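Local atomic coordinates of dihydropyrimidinase (PDB entry 2FTW), a protein that catalyses the reversible, zinc-dependent hydrolytic ring opening of 5,6-dihydrouracil and 5,6-dihydrothymine, the second step of reductive pyrimidine degradation. Residues Phe69-Met74 / Asp325-Cys330; Phe82-Gln87 / His419-Phe424; Asp99-Thr104 / Leu110-Gln115; Ser281-His286 / Ala293-Pro298. All coordinates share one frame; numbering follows the deposited sequence.

Contact 1 of 4, residues Phe69-Met74 / Asp325-Cys330. With ZN (zinc ion), chain B.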
loop_
_atom_site.group_PDB
_atom_site.type_symbol
_atom_site.label_atom_id
_atom_site.label_comp_id
_atom_site.label_asym_id
_atom_site.label_seq_id
_atom_site.Cartn_x
_atom_site.Cartn_y
_atom_site.Cartn_z
ATOM N N PHE A 69 -6.426 37.315 5.203
ATOM C CA PHE A 69 -7.174 38.447 5.738
ATOM C C PHE A 69 -7.209 39.574 4.719
ATOM O O PHE A 69 -6.169 39.923 4.142
ATOM C CB PHE A 69 -6.536 38.949 7.030
ATOM C CG PHE A 69 -6.541 37.934 8.135
ATOM C CD1 PHE A 69 -7.701 37.222 8.445
ATOM C CD2 PHE A 69 -5.392 37.687 8.867
ATOM C CE1 PHE A 69 -7.711 36.277 9.473
ATOM C CE2 PHE A 69 -5.397 36.748 9.890
ATOM C CZ PHE A 69 -6.557 36.045 10.192
ATOM N N GLN A 70 -8.401 40.126 4.466
ATOM C CA GLN A 70 -8.477 41.377 3.720
ATOM C C GLN A 70 -8.059 41.193 2.255
ATOM O O GLN A 70 -7.579 42.140 1.619
ATOM C CB GLN A 70 -7.505 42.343 4.403
ATOM C CG GLN A 70 -7.909 43.746 4.485
ATOM C CD GLN A 70 -6.917 44.536 5.301
ATOM O OE1 GLN A 70 -6.626 44.194 6.459
ATOM N NE2 GLN A 70 -6.391 45.599 4.709
ATOM N N LEU A 71 -8.224 39.971 1.740
ATOM C CA LEU A 71 -7.776 39.590 0.404
ATOM C C LEU A 71 -8.594 40.302 -0.658
ATOM O O LEU A 71 -9.816 40.165 -0.677
ATOM C CB LEU A 71 -7.924 38.074 0.208
ATOM C CG LEU A 71 -7.563 37.488 -1.171
ATOM C CD1 LEU A 71 -6.097 37.658 -1.457
ATOM C CD2 LEU A 71 -7.919 36.027 -1.250
ATOM N N PRO A 72 -7.931 41.062 -1.550
ATOM C CA PRO A 72 -8.690 41.633 -2.654
ATOM C C PRO A 72 -9.174 40.544 -3.597
ATOM O O PRO A 72 -8.401 39.664 -3.973
ATOM C CB PRO A 72 -7.669 42.537 -3.358
ATOM C CG PRO A 72 -6.542 42.700 -2.390
ATOM C CD PRO A 72 -6.511 41.457 -1.601
ATOM N N PHE A 73 -10.449 40.591 -3.966
ATOM C CA PHE A 73 -10.986 39.646 -4.928
ATOM C C PHE A 73 -12.091 40.260 -5.784
ATOM O O PHE A 73 -13.161 40.591 -5.281
ATOM C CB PHE A 73 -11.522 38.415 -4.209
ATOM C CG PHE A 73 -12.231 37.464 -5.118
ATOM C CD1 PHE A 73 -11.513 36.554 -5.885
ATOM C CD2 PHE A 73 -13.617 37.486 -5.226
ATOM C CE1 PHE A 73 -12.172 35.677 -6.732
ATOM C CE2 PHE A 73 -14.274 36.610 -6.069
ATOM C CZ PHE A 73 -13.554 35.712 -6.823
ATOM N N MET A 74 -11.834 40.397 -7.082
ATOM C CA MET A 74 -12.857 40.883 -8.015
ATOM C C MET A 74 -13.437 42.227 -7.557
ATOM O O MET A 74 -14.657 42.414 -7.526
ATOM C CB MET A 74 -13.981 39.820 -8.175
ATOM N N ASP A 325 -6.799 28.574 5.921
ATOM C CA ASP A 325 -7.192 29.138 4.639
ATOM C C ASP A 325 -8.316 30.163 4.862
ATOM O O ASP A 325 -9.299 30.230 4.105
ATOM C CB ASP A 325 -7.642 28.026 3.685
ATOM C CG ASP A 325 -7.574 28.433 2.229
ATOM O OD1 ASP A 325 -7.350 29.625 1.938
ATOM O OD2 ASP A 325 -7.746 27.546 1.365
ATOM N N ASN A 326 -8.154 30.972 5.904
ATOM C CA ASN A 326 -9.225 31.845 6.358
ATOM C C ASN A 326 -9.444 32.917 5.318
ATOM O O ASN A 326 -8.627 33.833 5.186
ATOM C CB ASN A 326 -8.928 32.485 7.721
ATOM C CG ASN A 326 -10.128 33.223 8.272
ATOM O OD1 ASN A 326 -10.944 32.646 8.987
ATOM N ND2 ASN A 326 -10.283 34.479 7.879
ATOM N N CYS A 327 -10.558 32.806 4.607
ATOM C CA CYS A 327 -10.825 33.650 3.452
ATOM C C CYS A 327 -12.313 33.962 3.372
ATOM O O CYS A 327 -13.014 33.419 2.545
ATOM C CB CYS A 327 -10.368 32.917 2.184
ATOM S SG CYS A 327 -10.257 33.983 0.774
ATOM N N THR A 328 -12.783 34.850 4.234
ATOM C CA THR A 328 -14.205 34.967 4.504
ATOM C C THR A 328 -14.928 36.033 3.681
ATOM O O THR A 328 -14.425 37.140 3.481
ATOM C CB THR A 328 -14.471 35.221 5.998
ATOM O OG1 THR A 328 -13.667 36.310 6.455
ATOM C CG2 THR A 328 -14.175 33.973 6.843
ATOM N N PHE A 329 -16.124 35.662 3.222
ATOM C CA PHE A 329 -17.021 36.539 2.480
ATOM C C PHE A 329 -18.442 36.438 3.051
ATOM O O PHE A 329 -18.852 35.377 3.490
ATOM C CB PHE A 329 -17.015 36.155 0.996
ATOM C CG PHE A 329 -15.666 36.293 0.342
ATOM C CD1 PHE A 329 -15.255 37.512 -0.180
ATOM C CD2 PHE A 329 -14.801 35.211 0.270
ATOM C CE1 PHE A 329 -14.004 37.647 -0.773
ATOM C CE2 PHE A 329 -13.553 35.330 -0.336
ATOM C CZ PHE A 329 -13.149 36.547 -0.851
ATOM N N CYS A 330 -19.178 37.550 3.044
ATOM C CA CYS A 330 -20.567 37.608 3.521
ATOM C C CYS A 330 -21.565 37.038 2.514
ATOM O O CYS A 330 -21.239 36.830 1.348
ATOM C CB CYS A 330 -20.963 39.059 3.810
ATOM S SG CYS A 330 -21.081 40.112 2.332
HETATM ZN ZN ZN B . -5.293 29.850 0.397
#
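The buried end of this contact is the meeting of Phe-69 with Asn-326, where CE1 of the ring lies 3.5 Å from the amide nitrogen ND2. The ring and amide planes are turned 54° apart. Asn-326 reaches the ring with its CG anti to the backbone N (chi1 -172°), while both ends of its amide are hydrogen-bonded to other loops: OD1 accepts from the backbone N of Gly-350 and Val-351, and ND2 donates to Asp-80. Next along the chain, the CD2 branch of Leu-71 rests on SG of Cys-327 at 3.7 Å, a purely apolar touch. Packing slackens toward the outer end. There Phe-73, itself partly exposed, approaches Phe-329 chiefly through its CB, which stands 4.2 Å from CZ of Phe-329; the two rings lie obliquely, centroids 5.9 Å apart and planes at 62°. No hydrogen bond crosses between the segments. Asp-325, at the start of 325-330, binds a zinc ion through OD1 at 2.6 Å, together with His-66, His-68 and the carbamylated Lys-158. The fixing of Asn-326 at both ends of its amide is consistent with a well-anchored backbone at the residue that follows the zinc ligand.

Contact 2 of 4, residues Phe82-Gln87 / His419-Phe424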
loop_
_atom_site.group_PDB
_atom_site.type_symbol
_atom_site.label_atom_id
_atom_site.label_comp_id
_atom_site.label_asym_id
_atom_site.label_seq_id
_atom_site.Cartn_x
_atom_site.Cartn_y
_atom_site.Cartn_z
ATOM N N PHE A 82 -7.071 42.361 8.987
ATOM C CA PHE A 82 -5.939 42.114 9.887
ATOM C C PHE A 82 -6.187 42.460 11.357
ATOM O O PHE A 82 -5.502 41.953 12.242
ATOM C CB PHE A 82 -4.689 42.854 9.391
ATOM C CG PHE A 82 -3.943 42.109 8.329
ATOM C CD1 PHE A 82 -3.348 40.889 8.621
ATOM C CD2 PHE A 82 -3.868 42.600 7.029
ATOM C CE1 PHE A 82 -2.663 40.170 7.629
ATOM C CE2 PHE A 82 -3.195 41.891 6.034
ATOM C CZ PHE A 82 -2.589 40.680 6.336
ATOM N N ASP A 83 -7.166 43.318 11.616
ATOM C CA ASP A 83 -7.509 43.678 12.983
ATOM C C ASP A 83 -8.513 42.671 13.568
ATOM O O ASP A 83 -8.183 41.906 14.495
ATOM C CB ASP A 83 -8.030 45.115 13.003
ATOM C CG ASP A 83 -8.340 45.622 14.403
ATOM O OD1 ASP A 83 -8.245 44.833 15.380
ATOM O OD2 ASP A 83 -8.694 46.828 14.508
ATOM N N ILE A 84 -9.728 42.652 13.025
ATOM C CA ILE A 84 -10.805 41.732 13.425
ATOM C C ILE A 84 -10.335 40.285 13.338
ATOM O O ILE A 84 -10.693 39.428 14.142
ATOM C CB ILE A 84 -12.013 41.825 12.446
ATOM C CG1 ILE A 84 -12.558 43.257 12.330
ATOM C CG2 ILE A 84 -13.135 40.867 12.868
ATOM C CD1 ILE A 84 -13.203 43.552 10.986
ATOM N N GLY A 85 -9.575 40.010 12.272
ATOM C CA GLY A 85 -9.032 38.680 12.036
ATOM C C GLY A 85 -8.119 38.190 13.142
ATOM O O GLY A 85 -8.254 37.058 13.585
ATOM N N THR A 86 -7.184 39.032 13.581
ATOM C CA THR A 86 -6.276 38.665 14.679
ATOM C C THR A 86 -6.974 38.662 16.051
ATOM O O THR A 86 -6.526 37.971 16.975
ATOM C CB THR A 86 -5.020 39.575 14.745
ATOM O OG1 THR A 86 -5.383 40.937 14.514
ATOM C CG2 THR A 86 -4.007 39.154 13.702
ATOM N N GLN A 87 -8.079 39.403 16.178
ATOM C CA GLN A 87 -8.913 39.309 17.384
ATOM C C GLN A 87 -9.535 37.933 17.481
ATOM O O GLN A 87 -9.507 37.310 18.533
ATOM C CB GLN A 87 -10.030 40.356 17.388
ATOM C CG GLN A 87 -9.569 41.779 17.631
ATOM C CD GLN A 87 -10.714 42.782 17.554
ATOM O OE1 GLN A 87 -11.876 42.407 17.630
ATOM N NE2 GLN A 87 -10.384 44.060 17.387
ATOM N N HIS A 419 -16.187 35.697 16.848
ATOM C CA HIS A 419 -15.582 37.019 16.756
ATOM C C HIS A 419 -15.103 37.311 15.334
ATOM O O HIS A 419 -14.336 38.243 15.098
ATOM C CB HIS A 419 -14.471 37.126 17.803
ATOM C CG HIS A 419 -14.957 36.816 19.184
ATOM N ND1 HIS A 419 -15.063 35.526 19.660
ATOM C CD2 HIS A 419 -15.460 37.617 20.153
ATOM C CE1 HIS A 419 -15.569 35.551 20.880
ATOM N NE2 HIS A 419 -15.826 36.807 21.199
ATOM N N HIS A 420 -15.593 36.521 14.388
ATOM C CA HIS A 420 -15.402 36.802 12.977
ATOM C C HIS A 420 -16.310 37.956 12.574
ATOM O O HIS A 420 -17.368 38.156 13.171
ATOM C CB HIS A 420 -15.744 35.563 12.147
ATOM C CG HIS A 420 -14.695 34.499 12.200
ATOM N ND1 HIS A 420 -13.816 34.270 11.165
ATOM C CD2 HIS A 420 -14.365 33.621 13.175
ATOM C CE1 HIS A 420 -12.993 33.295 11.498
ATOM N NE2 HIS A 420 -13.308 32.880 12.711
ATOM N N ALA A 421 -15.901 38.711 11.558
ATOM C CA ALA A 421 -16.738 39.788 11.012
ATOM C C ALA A 421 -17.811 39.248 10.078
ATOM O O ALA A 421 -18.759 39.946 9.764
ATOM C CB ALA A 421 -15.892 40.821 10.290
ATOM N N VAL A 422 -17.662 38.007 9.640
ATOM C CA VAL A 422 -18.652 37.386 8.755
ATOM C C VAL A 422 -19.805 36.788 9.531
ATOM O O VAL A 422 -19.621 36.299 10.642
ATOM C CB VAL A 422 -18.023 36.317 7.829
ATOM C CG1 VAL A 422 -17.142 37.013 6.820
ATOM C CG2 VAL A 422 -17.240 35.238 8.618
ATOM N N ASP A 423 -20.984 36.802 8.914
ATOM C CA ASP A 423 -22.231 36.416 9.583
ATOM C C ASP A 423 -22.616 34.950 9.365
ATOM O O ASP A 423 -23.802 34.615 9.321
ATOM C CB ASP A 423 -23.377 37.347 9.121
ATOM N N PHE A 424 -21.608 34.087 9.240
ATOM C CA PHE A 424 -21.800 32.653 9.034
ATOM C C PHE A 424 -20.563 31.930 9.545
ATOM O O PHE A 424 -19.464 32.489 9.497
ATOM C CB PHE A 424 -22.039 32.345 7.551
ATOM C CG PHE A 424 -22.504 30.933 7.280
ATOM C CD1 PHE A 424 -23.858 30.615 7.326
ATOM C CD2 PHE A 424 -21.589 29.923 6.973
ATOM C CE1 PHE A 424 -24.295 29.323 7.078
ATOM C CE2 PHE A 424 -22.022 28.622 6.725
ATOM C CZ PHE A 424 -23.373 28.321 6.783
#
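Helix 82-91 of the amidohydrolase barrel meets the loop between strands 409-412 and 431-441 through one side chain, Ile-84, which lies against the backbone of His-419 to Ala-421. Ile-84 is present in two conformers, and the details that follow hold for the one described. Its CG2 methyl does most of the touching, sitting 3.6 Å from the carbonyl O of His-419. The same CG2 lies 3.8 Å from the CB of Ala-421. The CD1 end reaches the same methyl, with CD1 of Ile-84 3.9 Å from CB of Ala-421. Because CG2 is anti to the backbone N and CG1 is anti to the carbonyl carbon (chi1 -56°), both branches face the alanine methyl from the helix side.

In this (beta-alpha)8-barrel enzyme, helix 82-91 precedes strand 94-101 in the chain, whereas the loop belongs to a region more than 330 residues later, so the contact ties an early helix to a late loop. Asp-80, just before the helix, reinforces the junction by accepting hydrogen bonds from the backbone N of Ala-421 through OD1 and pairing with ND1 of His-420 through OD2. His-419 points its CB toward the helix, but its ring goes on to meet Trp-447 edge-to-face, and its backbone N donates to Glu-352.

Contact 3 of 4, residues Asp99-Thr104 / Leu110-Gln115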
loop_
_atom_site.group_PDB
_atom_site.type_symbol
_atom_site.label_atom_id
_atom_site.label_comp_id
_atom_site.label_asym_id
_atom_site.label_seq_id
_atom_site.Cartn_x
_atom_site.Cartn_y
_atom_site.Cartn_z
ATOM N N ASP A 99 0.288 35.110 6.558
ATOM C CA ASP A 99 -0.627 35.506 5.502
ATOM C C ASP A 99 0.130 35.492 4.185
ATOM O O ASP A 99 1.370 35.506 4.177
ATOM C CB ASP A 99 -1.154 36.913 5.782
ATOM C CG ASP A 99 -2.519 37.168 5.171
ATOM O OD1 ASP A 99 -3.559 36.814 5.794
ATOM O OD2 ASP A 99 -2.549 37.762 4.072
ATOM N N PHE A 100 -0.625 35.445 3.085
ATOM C CA PHE A 100 -0.078 35.380 1.740
ATOM C C PHE A 100 -0.165 36.731 1.015
ATOM O O PHE A 100 -1.245 37.318 0.887
ATOM C CB PHE A 100 -0.825 34.330 0.899
ATOM C CG PHE A 100 -0.441 32.905 1.201
ATOM C CD1 PHE A 100 -1.106 32.180 2.192
ATOM C CD2 PHE A 100 0.565 32.278 0.482
ATOM C CE1 PHE A 100 -0.765 30.848 2.468
ATOM C CE2 PHE A 100 0.918 30.934 0.755
ATOM C CZ PHE A 100 0.253 30.224 1.747
ATOM N N VAL A 101 0.980 37.210 0.547
ATOM C CA VAL A 101 1.034 38.314 -0.400
ATOM C C VAL A 101 0.691 37.748 -1.768
ATOM O O VAL A 101 1.302 36.755 -2.211
ATOM C CB VAL A 101 2.448 38.956 -0.466
ATOM C CG1 VAL A 101 2.474 40.127 -1.456
ATOM C CG2 VAL A 101 2.908 39.413 0.904
ATOM N N ILE A 102 -0.268 38.381 -2.446
ATOM C CA ILE A 102 -0.738 37.891 -3.745
ATOM C C ILE A 102 -0.674 38.990 -4.794
ATOM O O ILE A 102 -1.629 39.771 -4.936
ATOM C CB ILE A 102 -2.161 37.317 -3.666
ATOM C CG1 ILE A 102 -2.189 36.195 -2.616
ATOM C CG2 ILE A 102 -2.608 36.791 -5.047
ATOM C CD1 ILE A 102 -3.408 35.287 -2.677
ATOM N N PRO A 103 0.456 39.052 -5.532
ATOM C CA PRO A 103 0.583 40.008 -6.631
ATOM C C PRO A 103 -0.414 39.736 -7.741
ATOM O O PRO A 103 -0.763 38.581 -8.012
ATOM C CB PRO A 103 2.008 39.780 -7.158
ATOM C CG PRO A 103 2.710 38.973 -6.121
ATOM C CD PRO A 103 1.658 38.212 -5.378
ATOM N N THR A 104 -0.881 40.796 -8.379
ATOM C CA THR A 104 -1.587 40.642 -9.625
ATOM C C THR A 104 -0.562 40.280 -10.686
ATOM O O THR A 104 0.645 40.540 -10.516
ATOM C CB THR A 104 -2.322 41.911 -10.022
ATOM O OG1 THR A 104 -1.426 43.020 -9.958
ATOM C CG2 THR A 104 -3.494 42.155 -9.084
ATOM N N LEU A 110 7.675 43.040 -4.748
ATOM C CA LEU A 110 8.094 43.992 -3.718
ATOM C C LEU A 110 7.023 45.039 -3.442
ATOM O O LEU A 110 6.790 45.387 -2.308
ATOM C CB LEU A 110 9.400 44.683 -4.125
ATOM C CG LEU A 110 10.608 43.778 -4.416
ATOM C CD1 LEU A 110 11.777 44.587 -4.986
ATOM C CD2 LEU A 110 11.038 43.042 -3.160
ATOM N N GLU A 111 6.397 45.548 -4.492
ATOM C CA GLU A 111 5.305 46.503 -4.366
ATOM C C GLU A 111 4.079 45.854 -3.725
ATOM O O GLU A 111 3.375 46.486 -2.939
ATOM C CB GLU A 111 4.946 47.078 -5.747
ATOM C CG GLU A 111 6.074 47.920 -6.376
ATOM C CD GLU A 111 5.823 48.307 -7.842
ATOM O OE1 GLU A 111 4.692 48.102 -8.358
ATOM O OE2 GLU A 111 6.769 48.814 -8.488
ATOM N N ALA A 112 3.836 44.593 -4.068
ATOM C CA ALA A 112 2.737 43.815 -3.492
ATOM C C ALA A 112 3.036 43.506 -2.026
ATOM O O ALA A 112 2.176 43.699 -1.162
ATOM C CB ALA A 112 2.510 42.534 -4.286
ATOM N N TYR A 113 4.270 43.071 -1.750
ATOM C CA TYR A 113 4.741 42.901 -0.379
ATOM C C TYR A 113 4.581 44.181 0.452
ATOM O O TYR A 113 4.154 44.112 1.604
ATOM C CB TYR A 113 6.212 42.477 -0.365
ATOM C CG TYR A 113 6.815 42.352 1.018
ATOM C CD1 TYR A 113 7.356 43.462 1.671
ATOM C CD2 TYR A 113 6.850 41.123 1.676
ATOM C CE1 TYR A 113 7.913 43.350 2.944
ATOM C CE2 TYR A 113 7.414 41.000 2.946
ATOM C CZ TYR A 113 7.939 42.118 3.574
ATOM O OH TYR A 113 8.500 42.004 4.831
ATOM N N ASP A 114 4.946 45.332 -0.125
ATOM C CA ASP A 114 4.858 46.609 0.586
ATOM C C ASP A 114 3.412 46.909 0.950
ATOM O O ASP A 114 3.129 47.406 2.032
ATOM C CB ASP A 114 5.412 47.770 -0.259
ATOM C CG ASP A 114 6.931 47.844 -0.238
ATOM O OD1 ASP A 114 7.573 47.072 0.502
ATOM O OD2 ASP A 114 7.491 48.690 -0.967
ATOM N N GLN A 115 2.496 46.599 0.037
ATOM C CA GLN A 115 1.092 46.864 0.281
ATOM C C GLN A 115 0.629 46.017 1.463
ATOM O O GLN A 115 0.015 46.538 2.397
ATOM C CB GLN A 115 0.249 46.587 -0.968
ATOM C CG GLN A 115 -1.234 46.912 -0.813
ATOM C CD GLN A 115 -1.494 48.385 -0.529
ATOM O OE1 GLN A 115 -1.804 49.177 -1.447
ATOM N NE2 GLN A 115 -1.362 48.768 0.746
#
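Val-101 holds CG1 anti to its own nitrogen (chi1 -179°) and CG2 anti to its carbonyl carbon, a setting that spreads the two methyls along the helix 109-121 backbone. CG1 presses on the peptide link between Ala-112 and Tyr-113, 3.5 Å from the Ala-112 C and equally close to the Tyr-113 N. The same methyl lies 3.7 Å from CB of Ala-112. CG2 reaches further along, coming within 4.1 Å of the Tyr-113 CA and, more loosely, approaching CD2 of its ring obliquely. Two residues on, Pro-103 adds a second apolar patch: its CB and CG each lie 4.0 Å from the Ala-112 CB, so the alanine methyl meets both the valine and the proline. The small side chain lets the helix come close, with the CA atoms of Pro-103 and Ala-112 5.4 Å apart.

All four touching residues are buried, and no hydrogen bond links the segments. Trp-116, one turn further on, packs on Val-101 and donates through NE1 to OD2 of Asp-99, while Leu-130 of strand 127-132 touches both Val-101 and Tyr-113. This is the strand-to-helix half of a beta-alpha-beta crossover, made of strand 94-101, helix 109-121 and strand 127-132, the repeating element of a (beta-alpha)8 barrel.

Contact 4 of 4, residues Ser281-His286 / Ala293-Pro298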
loop_
_atom_site.group_PDB
_atom_site.type_symbol
_atom_site.label_atom_id
_atom_site.label_comp_id
_atom_site.label_asym_id
_atom_site.label_seq_id
_atom_site.Cartn_x
_atom_site.Cartn_y
_atom_site.Cartn_z
ATOM N N SER A 281 -20.738 17.520 2.100
ATOM C CA SER A 281 -22.173 17.289 1.917
ATOM C C SER A 281 -23.015 18.549 2.167
ATOM O O SER A 281 -24.188 18.585 1.793
ATOM C CB SER A 281 -22.648 16.154 2.838
ATOM O OG SER A 281 -22.607 16.546 4.211
ATOM N N HIS A 282 -22.434 19.563 2.815
ATOM C CA HIS A 282 -23.099 20.870 2.969
ATOM C C HIS A 282 -23.271 21.639 1.644
ATOM O O HIS A 282 -24.095 22.544 1.565
ATOM C CB HIS A 282 -22.342 21.761 3.947
ATOM C CG HIS A 282 -22.301 21.228 5.342
ATOM N ND1 HIS A 282 -21.180 20.622 5.868
ATOM C CD2 HIS A 282 -23.233 21.216 6.323
ATOM C CE1 HIS A 282 -21.430 20.252 7.111
ATOM N NE2 HIS A 282 -22.666 20.604 7.411
ATOM N N MET A 283 -22.490 21.282 0.620
ATOM C CA MET A 283 -22.665 21.856 -0.729
ATOM C C MET A 283 -23.923 21.335 -1.450
ATOM O O MET A 283 -24.355 21.925 -2.443
ATOM C CB MET A 283 -21.413 21.623 -1.598
ATOM C CG MET A 283 -20.252 22.571 -1.272
ATOM S SD MET A 283 -18.722 22.209 -2.185
ATOM C CE MET A 283 -18.236 20.669 -1.411
ATOM N N TRP A 284 -24.496 20.237 -0.950
ATOM C CA TRP A 284 -25.765 19.708 -1.454
ATOM C C TRP A 284 -26.967 20.166 -0.629
ATOM O O TRP A 284 -28.076 19.693 -0.857
ATOM C CB TRP A 284 -25.744 18.176 -1.511
ATOM C CG TRP A 284 -25.042 17.624 -2.711
ATOM C CD1 TRP A 284 -25.620 17.085 -3.822
ATOM C CD2 TRP A 284 -23.624 17.547 -2.915
ATOM N NE1 TRP A 284 -24.650 16.666 -4.710
ATOM C CE2 TRP A 284 -23.417 16.944 -4.179
ATOM C CE3 TRP A 284 -22.512 17.923 -2.150
ATOM C CZ2 TRP A 284 -22.146 16.718 -4.704
ATOM C CZ3 TRP A 284 -21.229 17.691 -2.675
ATOM C CH2 TRP A 284 -21.066 17.099 -3.946
ATOM N N ASN A 285 -26.756 21.073 0.325
ATOM C CA ASN A 285 -27.863 21.632 1.120
ATOM C C ASN A 285 -28.889 22.319 0.207
ATOM O O ASN A 285 -28.536 23.036 -0.733
ATOM C CB ASN A 285 -27.319 22.607 2.190
ATOM C CG ASN A 285 -28.355 22.959 3.264
ATOM O OD1 ASN A 285 -29.236 23.792 3.051
ATOM N ND2 ASN A 285 -28.231 22.339 4.427
ATOM N N HIS A 286 -30.168 22.077 0.462
ATOM C CA HIS A 286 -31.221 22.666 -0.363
ATOM C C HIS A 286 -31.237 24.205 -0.292
ATOM O O HIS A 286 -31.656 24.876 -1.244
ATOM C CB HIS A 286 -32.575 22.047 -0.010
ATOM C CG HIS A 286 -32.695 20.607 -0.425
ATOM N ND1 HIS A 286 -32.041 19.584 0.228
ATOM C CD2 HIS A 286 -33.376 20.023 -1.441
ATOM C CE1 HIS A 286 -32.319 18.434 -0.359
ATOM N NE2 HIS A 286 -33.127 18.673 -1.377
ATOM N N ALA A 293 -21.848 28.908 1.112
ATOM C CA ALA A 293 -20.972 29.298 2.221
ATOM C C ALA A 293 -19.815 28.339 2.498
ATOM O O ALA A 293 -18.846 28.715 3.159
ATOM C CB ALA A 293 -21.780 29.464 3.475
ATOM N N PHE A 294 -19.916 27.098 2.024
ATOM C CA PHE A 294 -18.865 26.107 2.264
ATOM C C PHE A 294 -17.926 25.964 1.073
ATOM O O PHE A 294 -17.003 25.136 1.105
ATOM C CB PHE A 294 -19.479 24.759 2.616
ATOM C CG PHE A 294 -19.998 24.670 4.023
ATOM C CD1 PHE A 294 -21.147 25.350 4.399
ATOM C CD2 PHE A 294 -19.379 23.862 4.957
ATOM C CE1 PHE A 294 -21.646 25.247 5.683
ATOM C CE2 PHE A 294 -19.882 23.753 6.234
ATOM C CZ PHE A 294 -21.019 24.460 6.596
ATOM N N VAL A 295 -18.161 26.769 0.032
ATOM C CA VAL A 295 -17.363 26.726 -1.184
ATOM C C VAL A 295 -15.978 27.350 -0.955
ATOM O O VAL A 295 -15.830 28.489 -0.478
ATOM C CB VAL A 295 -18.091 27.400 -2.401
ATOM C CG1 VAL A 295 -17.172 27.526 -3.602
ATOM C CG2 VAL A 295 -19.344 26.597 -2.797
ATOM N N MET A 296 -14.967 26.555 -1.290
ATOM C CA MET A 296 -13.580 26.986 -1.296
ATOM C C MET A 296 -12.843 26.060 -2.262
ATOM O O MET A 296 -13.436 25.115 -2.779
ATOM C CB MET A 296 -12.978 26.888 0.105
ATOM C CG MET A 296 -12.921 25.488 0.691
ATOM S SD MET A 296 -11.725 25.356 2.034
ATOM C CE MET A 296 -10.161 25.292 1.154
ATOM N N GLY A 297 -11.560 26.316 -2.486
ATOM C CA GLY A 297 -10.775 25.513 -3.419
ATOM C C GLY A 297 -9.433 25.127 -2.832
ATOM O O GLY A 297 -8.722 25.994 -2.315
ATOM N N PRO A 298 -9.083 23.826 -2.884
ATOM C CA PRO A 298 -9.936 22.722 -3.327
ATOM C C PRO A 298 -11.186 22.574 -2.460
ATOM O O PRO A 298 -11.191 23.016 -1.311
ATOM C CB PRO A 298 -9.044 21.481 -3.184
ATOM C CG PRO A 298 -7.828 21.927 -2.437
ATOM C CD PRO A 298 -7.720 23.385 -2.547
#
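His-282 and Phe-294 form an offset stack, ring centroids 4.3 Å apart and planes only 15° from parallel. The offset places CE2 of Phe-294 over the imidazole face, toward its rim, with CE2 of Phe-294 3.4 Å from ND1 of His-282. The root of the histidine side chain takes the middle of the phenyl face instead: CB of His-282 stands 3.6 Å from the centroid of the Phe-294 ring and 6° off its normal, a CH-pi contact. One face of Phe-294 thus receives both the methylene and the imidazole. A second, looser touch lies alongside, where CG of Met-283 is 4.4 Å from CG2 of Val-295.

Further out, the rotation of the imidazole is fixed by a hydrogen bond from ND1 of His-282 to the carbonyl O of Asp-279. That atom therefore has its polar partner in the preceding loop, while the ring plane remains against the phenylalanine.

Beyond this shell, Trp-284 donates through NE1 to the carbonyl O of Arg-486 of a second subunit and packs on Val-488 of that subunit, so the short 3-10 segment 281-284 also takes part in the assembly. The two segments flank helix 288-292, which connects them in the chain, and Met-283, Trp-284 and Val-295, the last close to Asn-346, which by similarity binds substrate, all pack against helix 214-219.

Contacts 1 and 2 lie with centres 11 Å apart and interlock: OE1 of Gln-70 is 3.2 Å from N of Phe-82, probably a hydrogen bond, and their segments alternate along the chain. Contact 3 joins contact 1 through N of Phe-69 and OD1 of Asp-99, 3.0 Å apart. On another flank, Met-296 of contact 4 brings its CE to 3.3 Å from OD2 of Asp-325. Phe-424 of contact 2 packs on Ala-293 and Phe-294 of contact 4, whereas contacts 3 and 4 do not touch, their nearest atoms being about 10 Å apart. Contact 1 alone supplies a zinc ligand; the Val-101 and Val-295 side chains lie about 12 and 13 Å from a bound zinc ion.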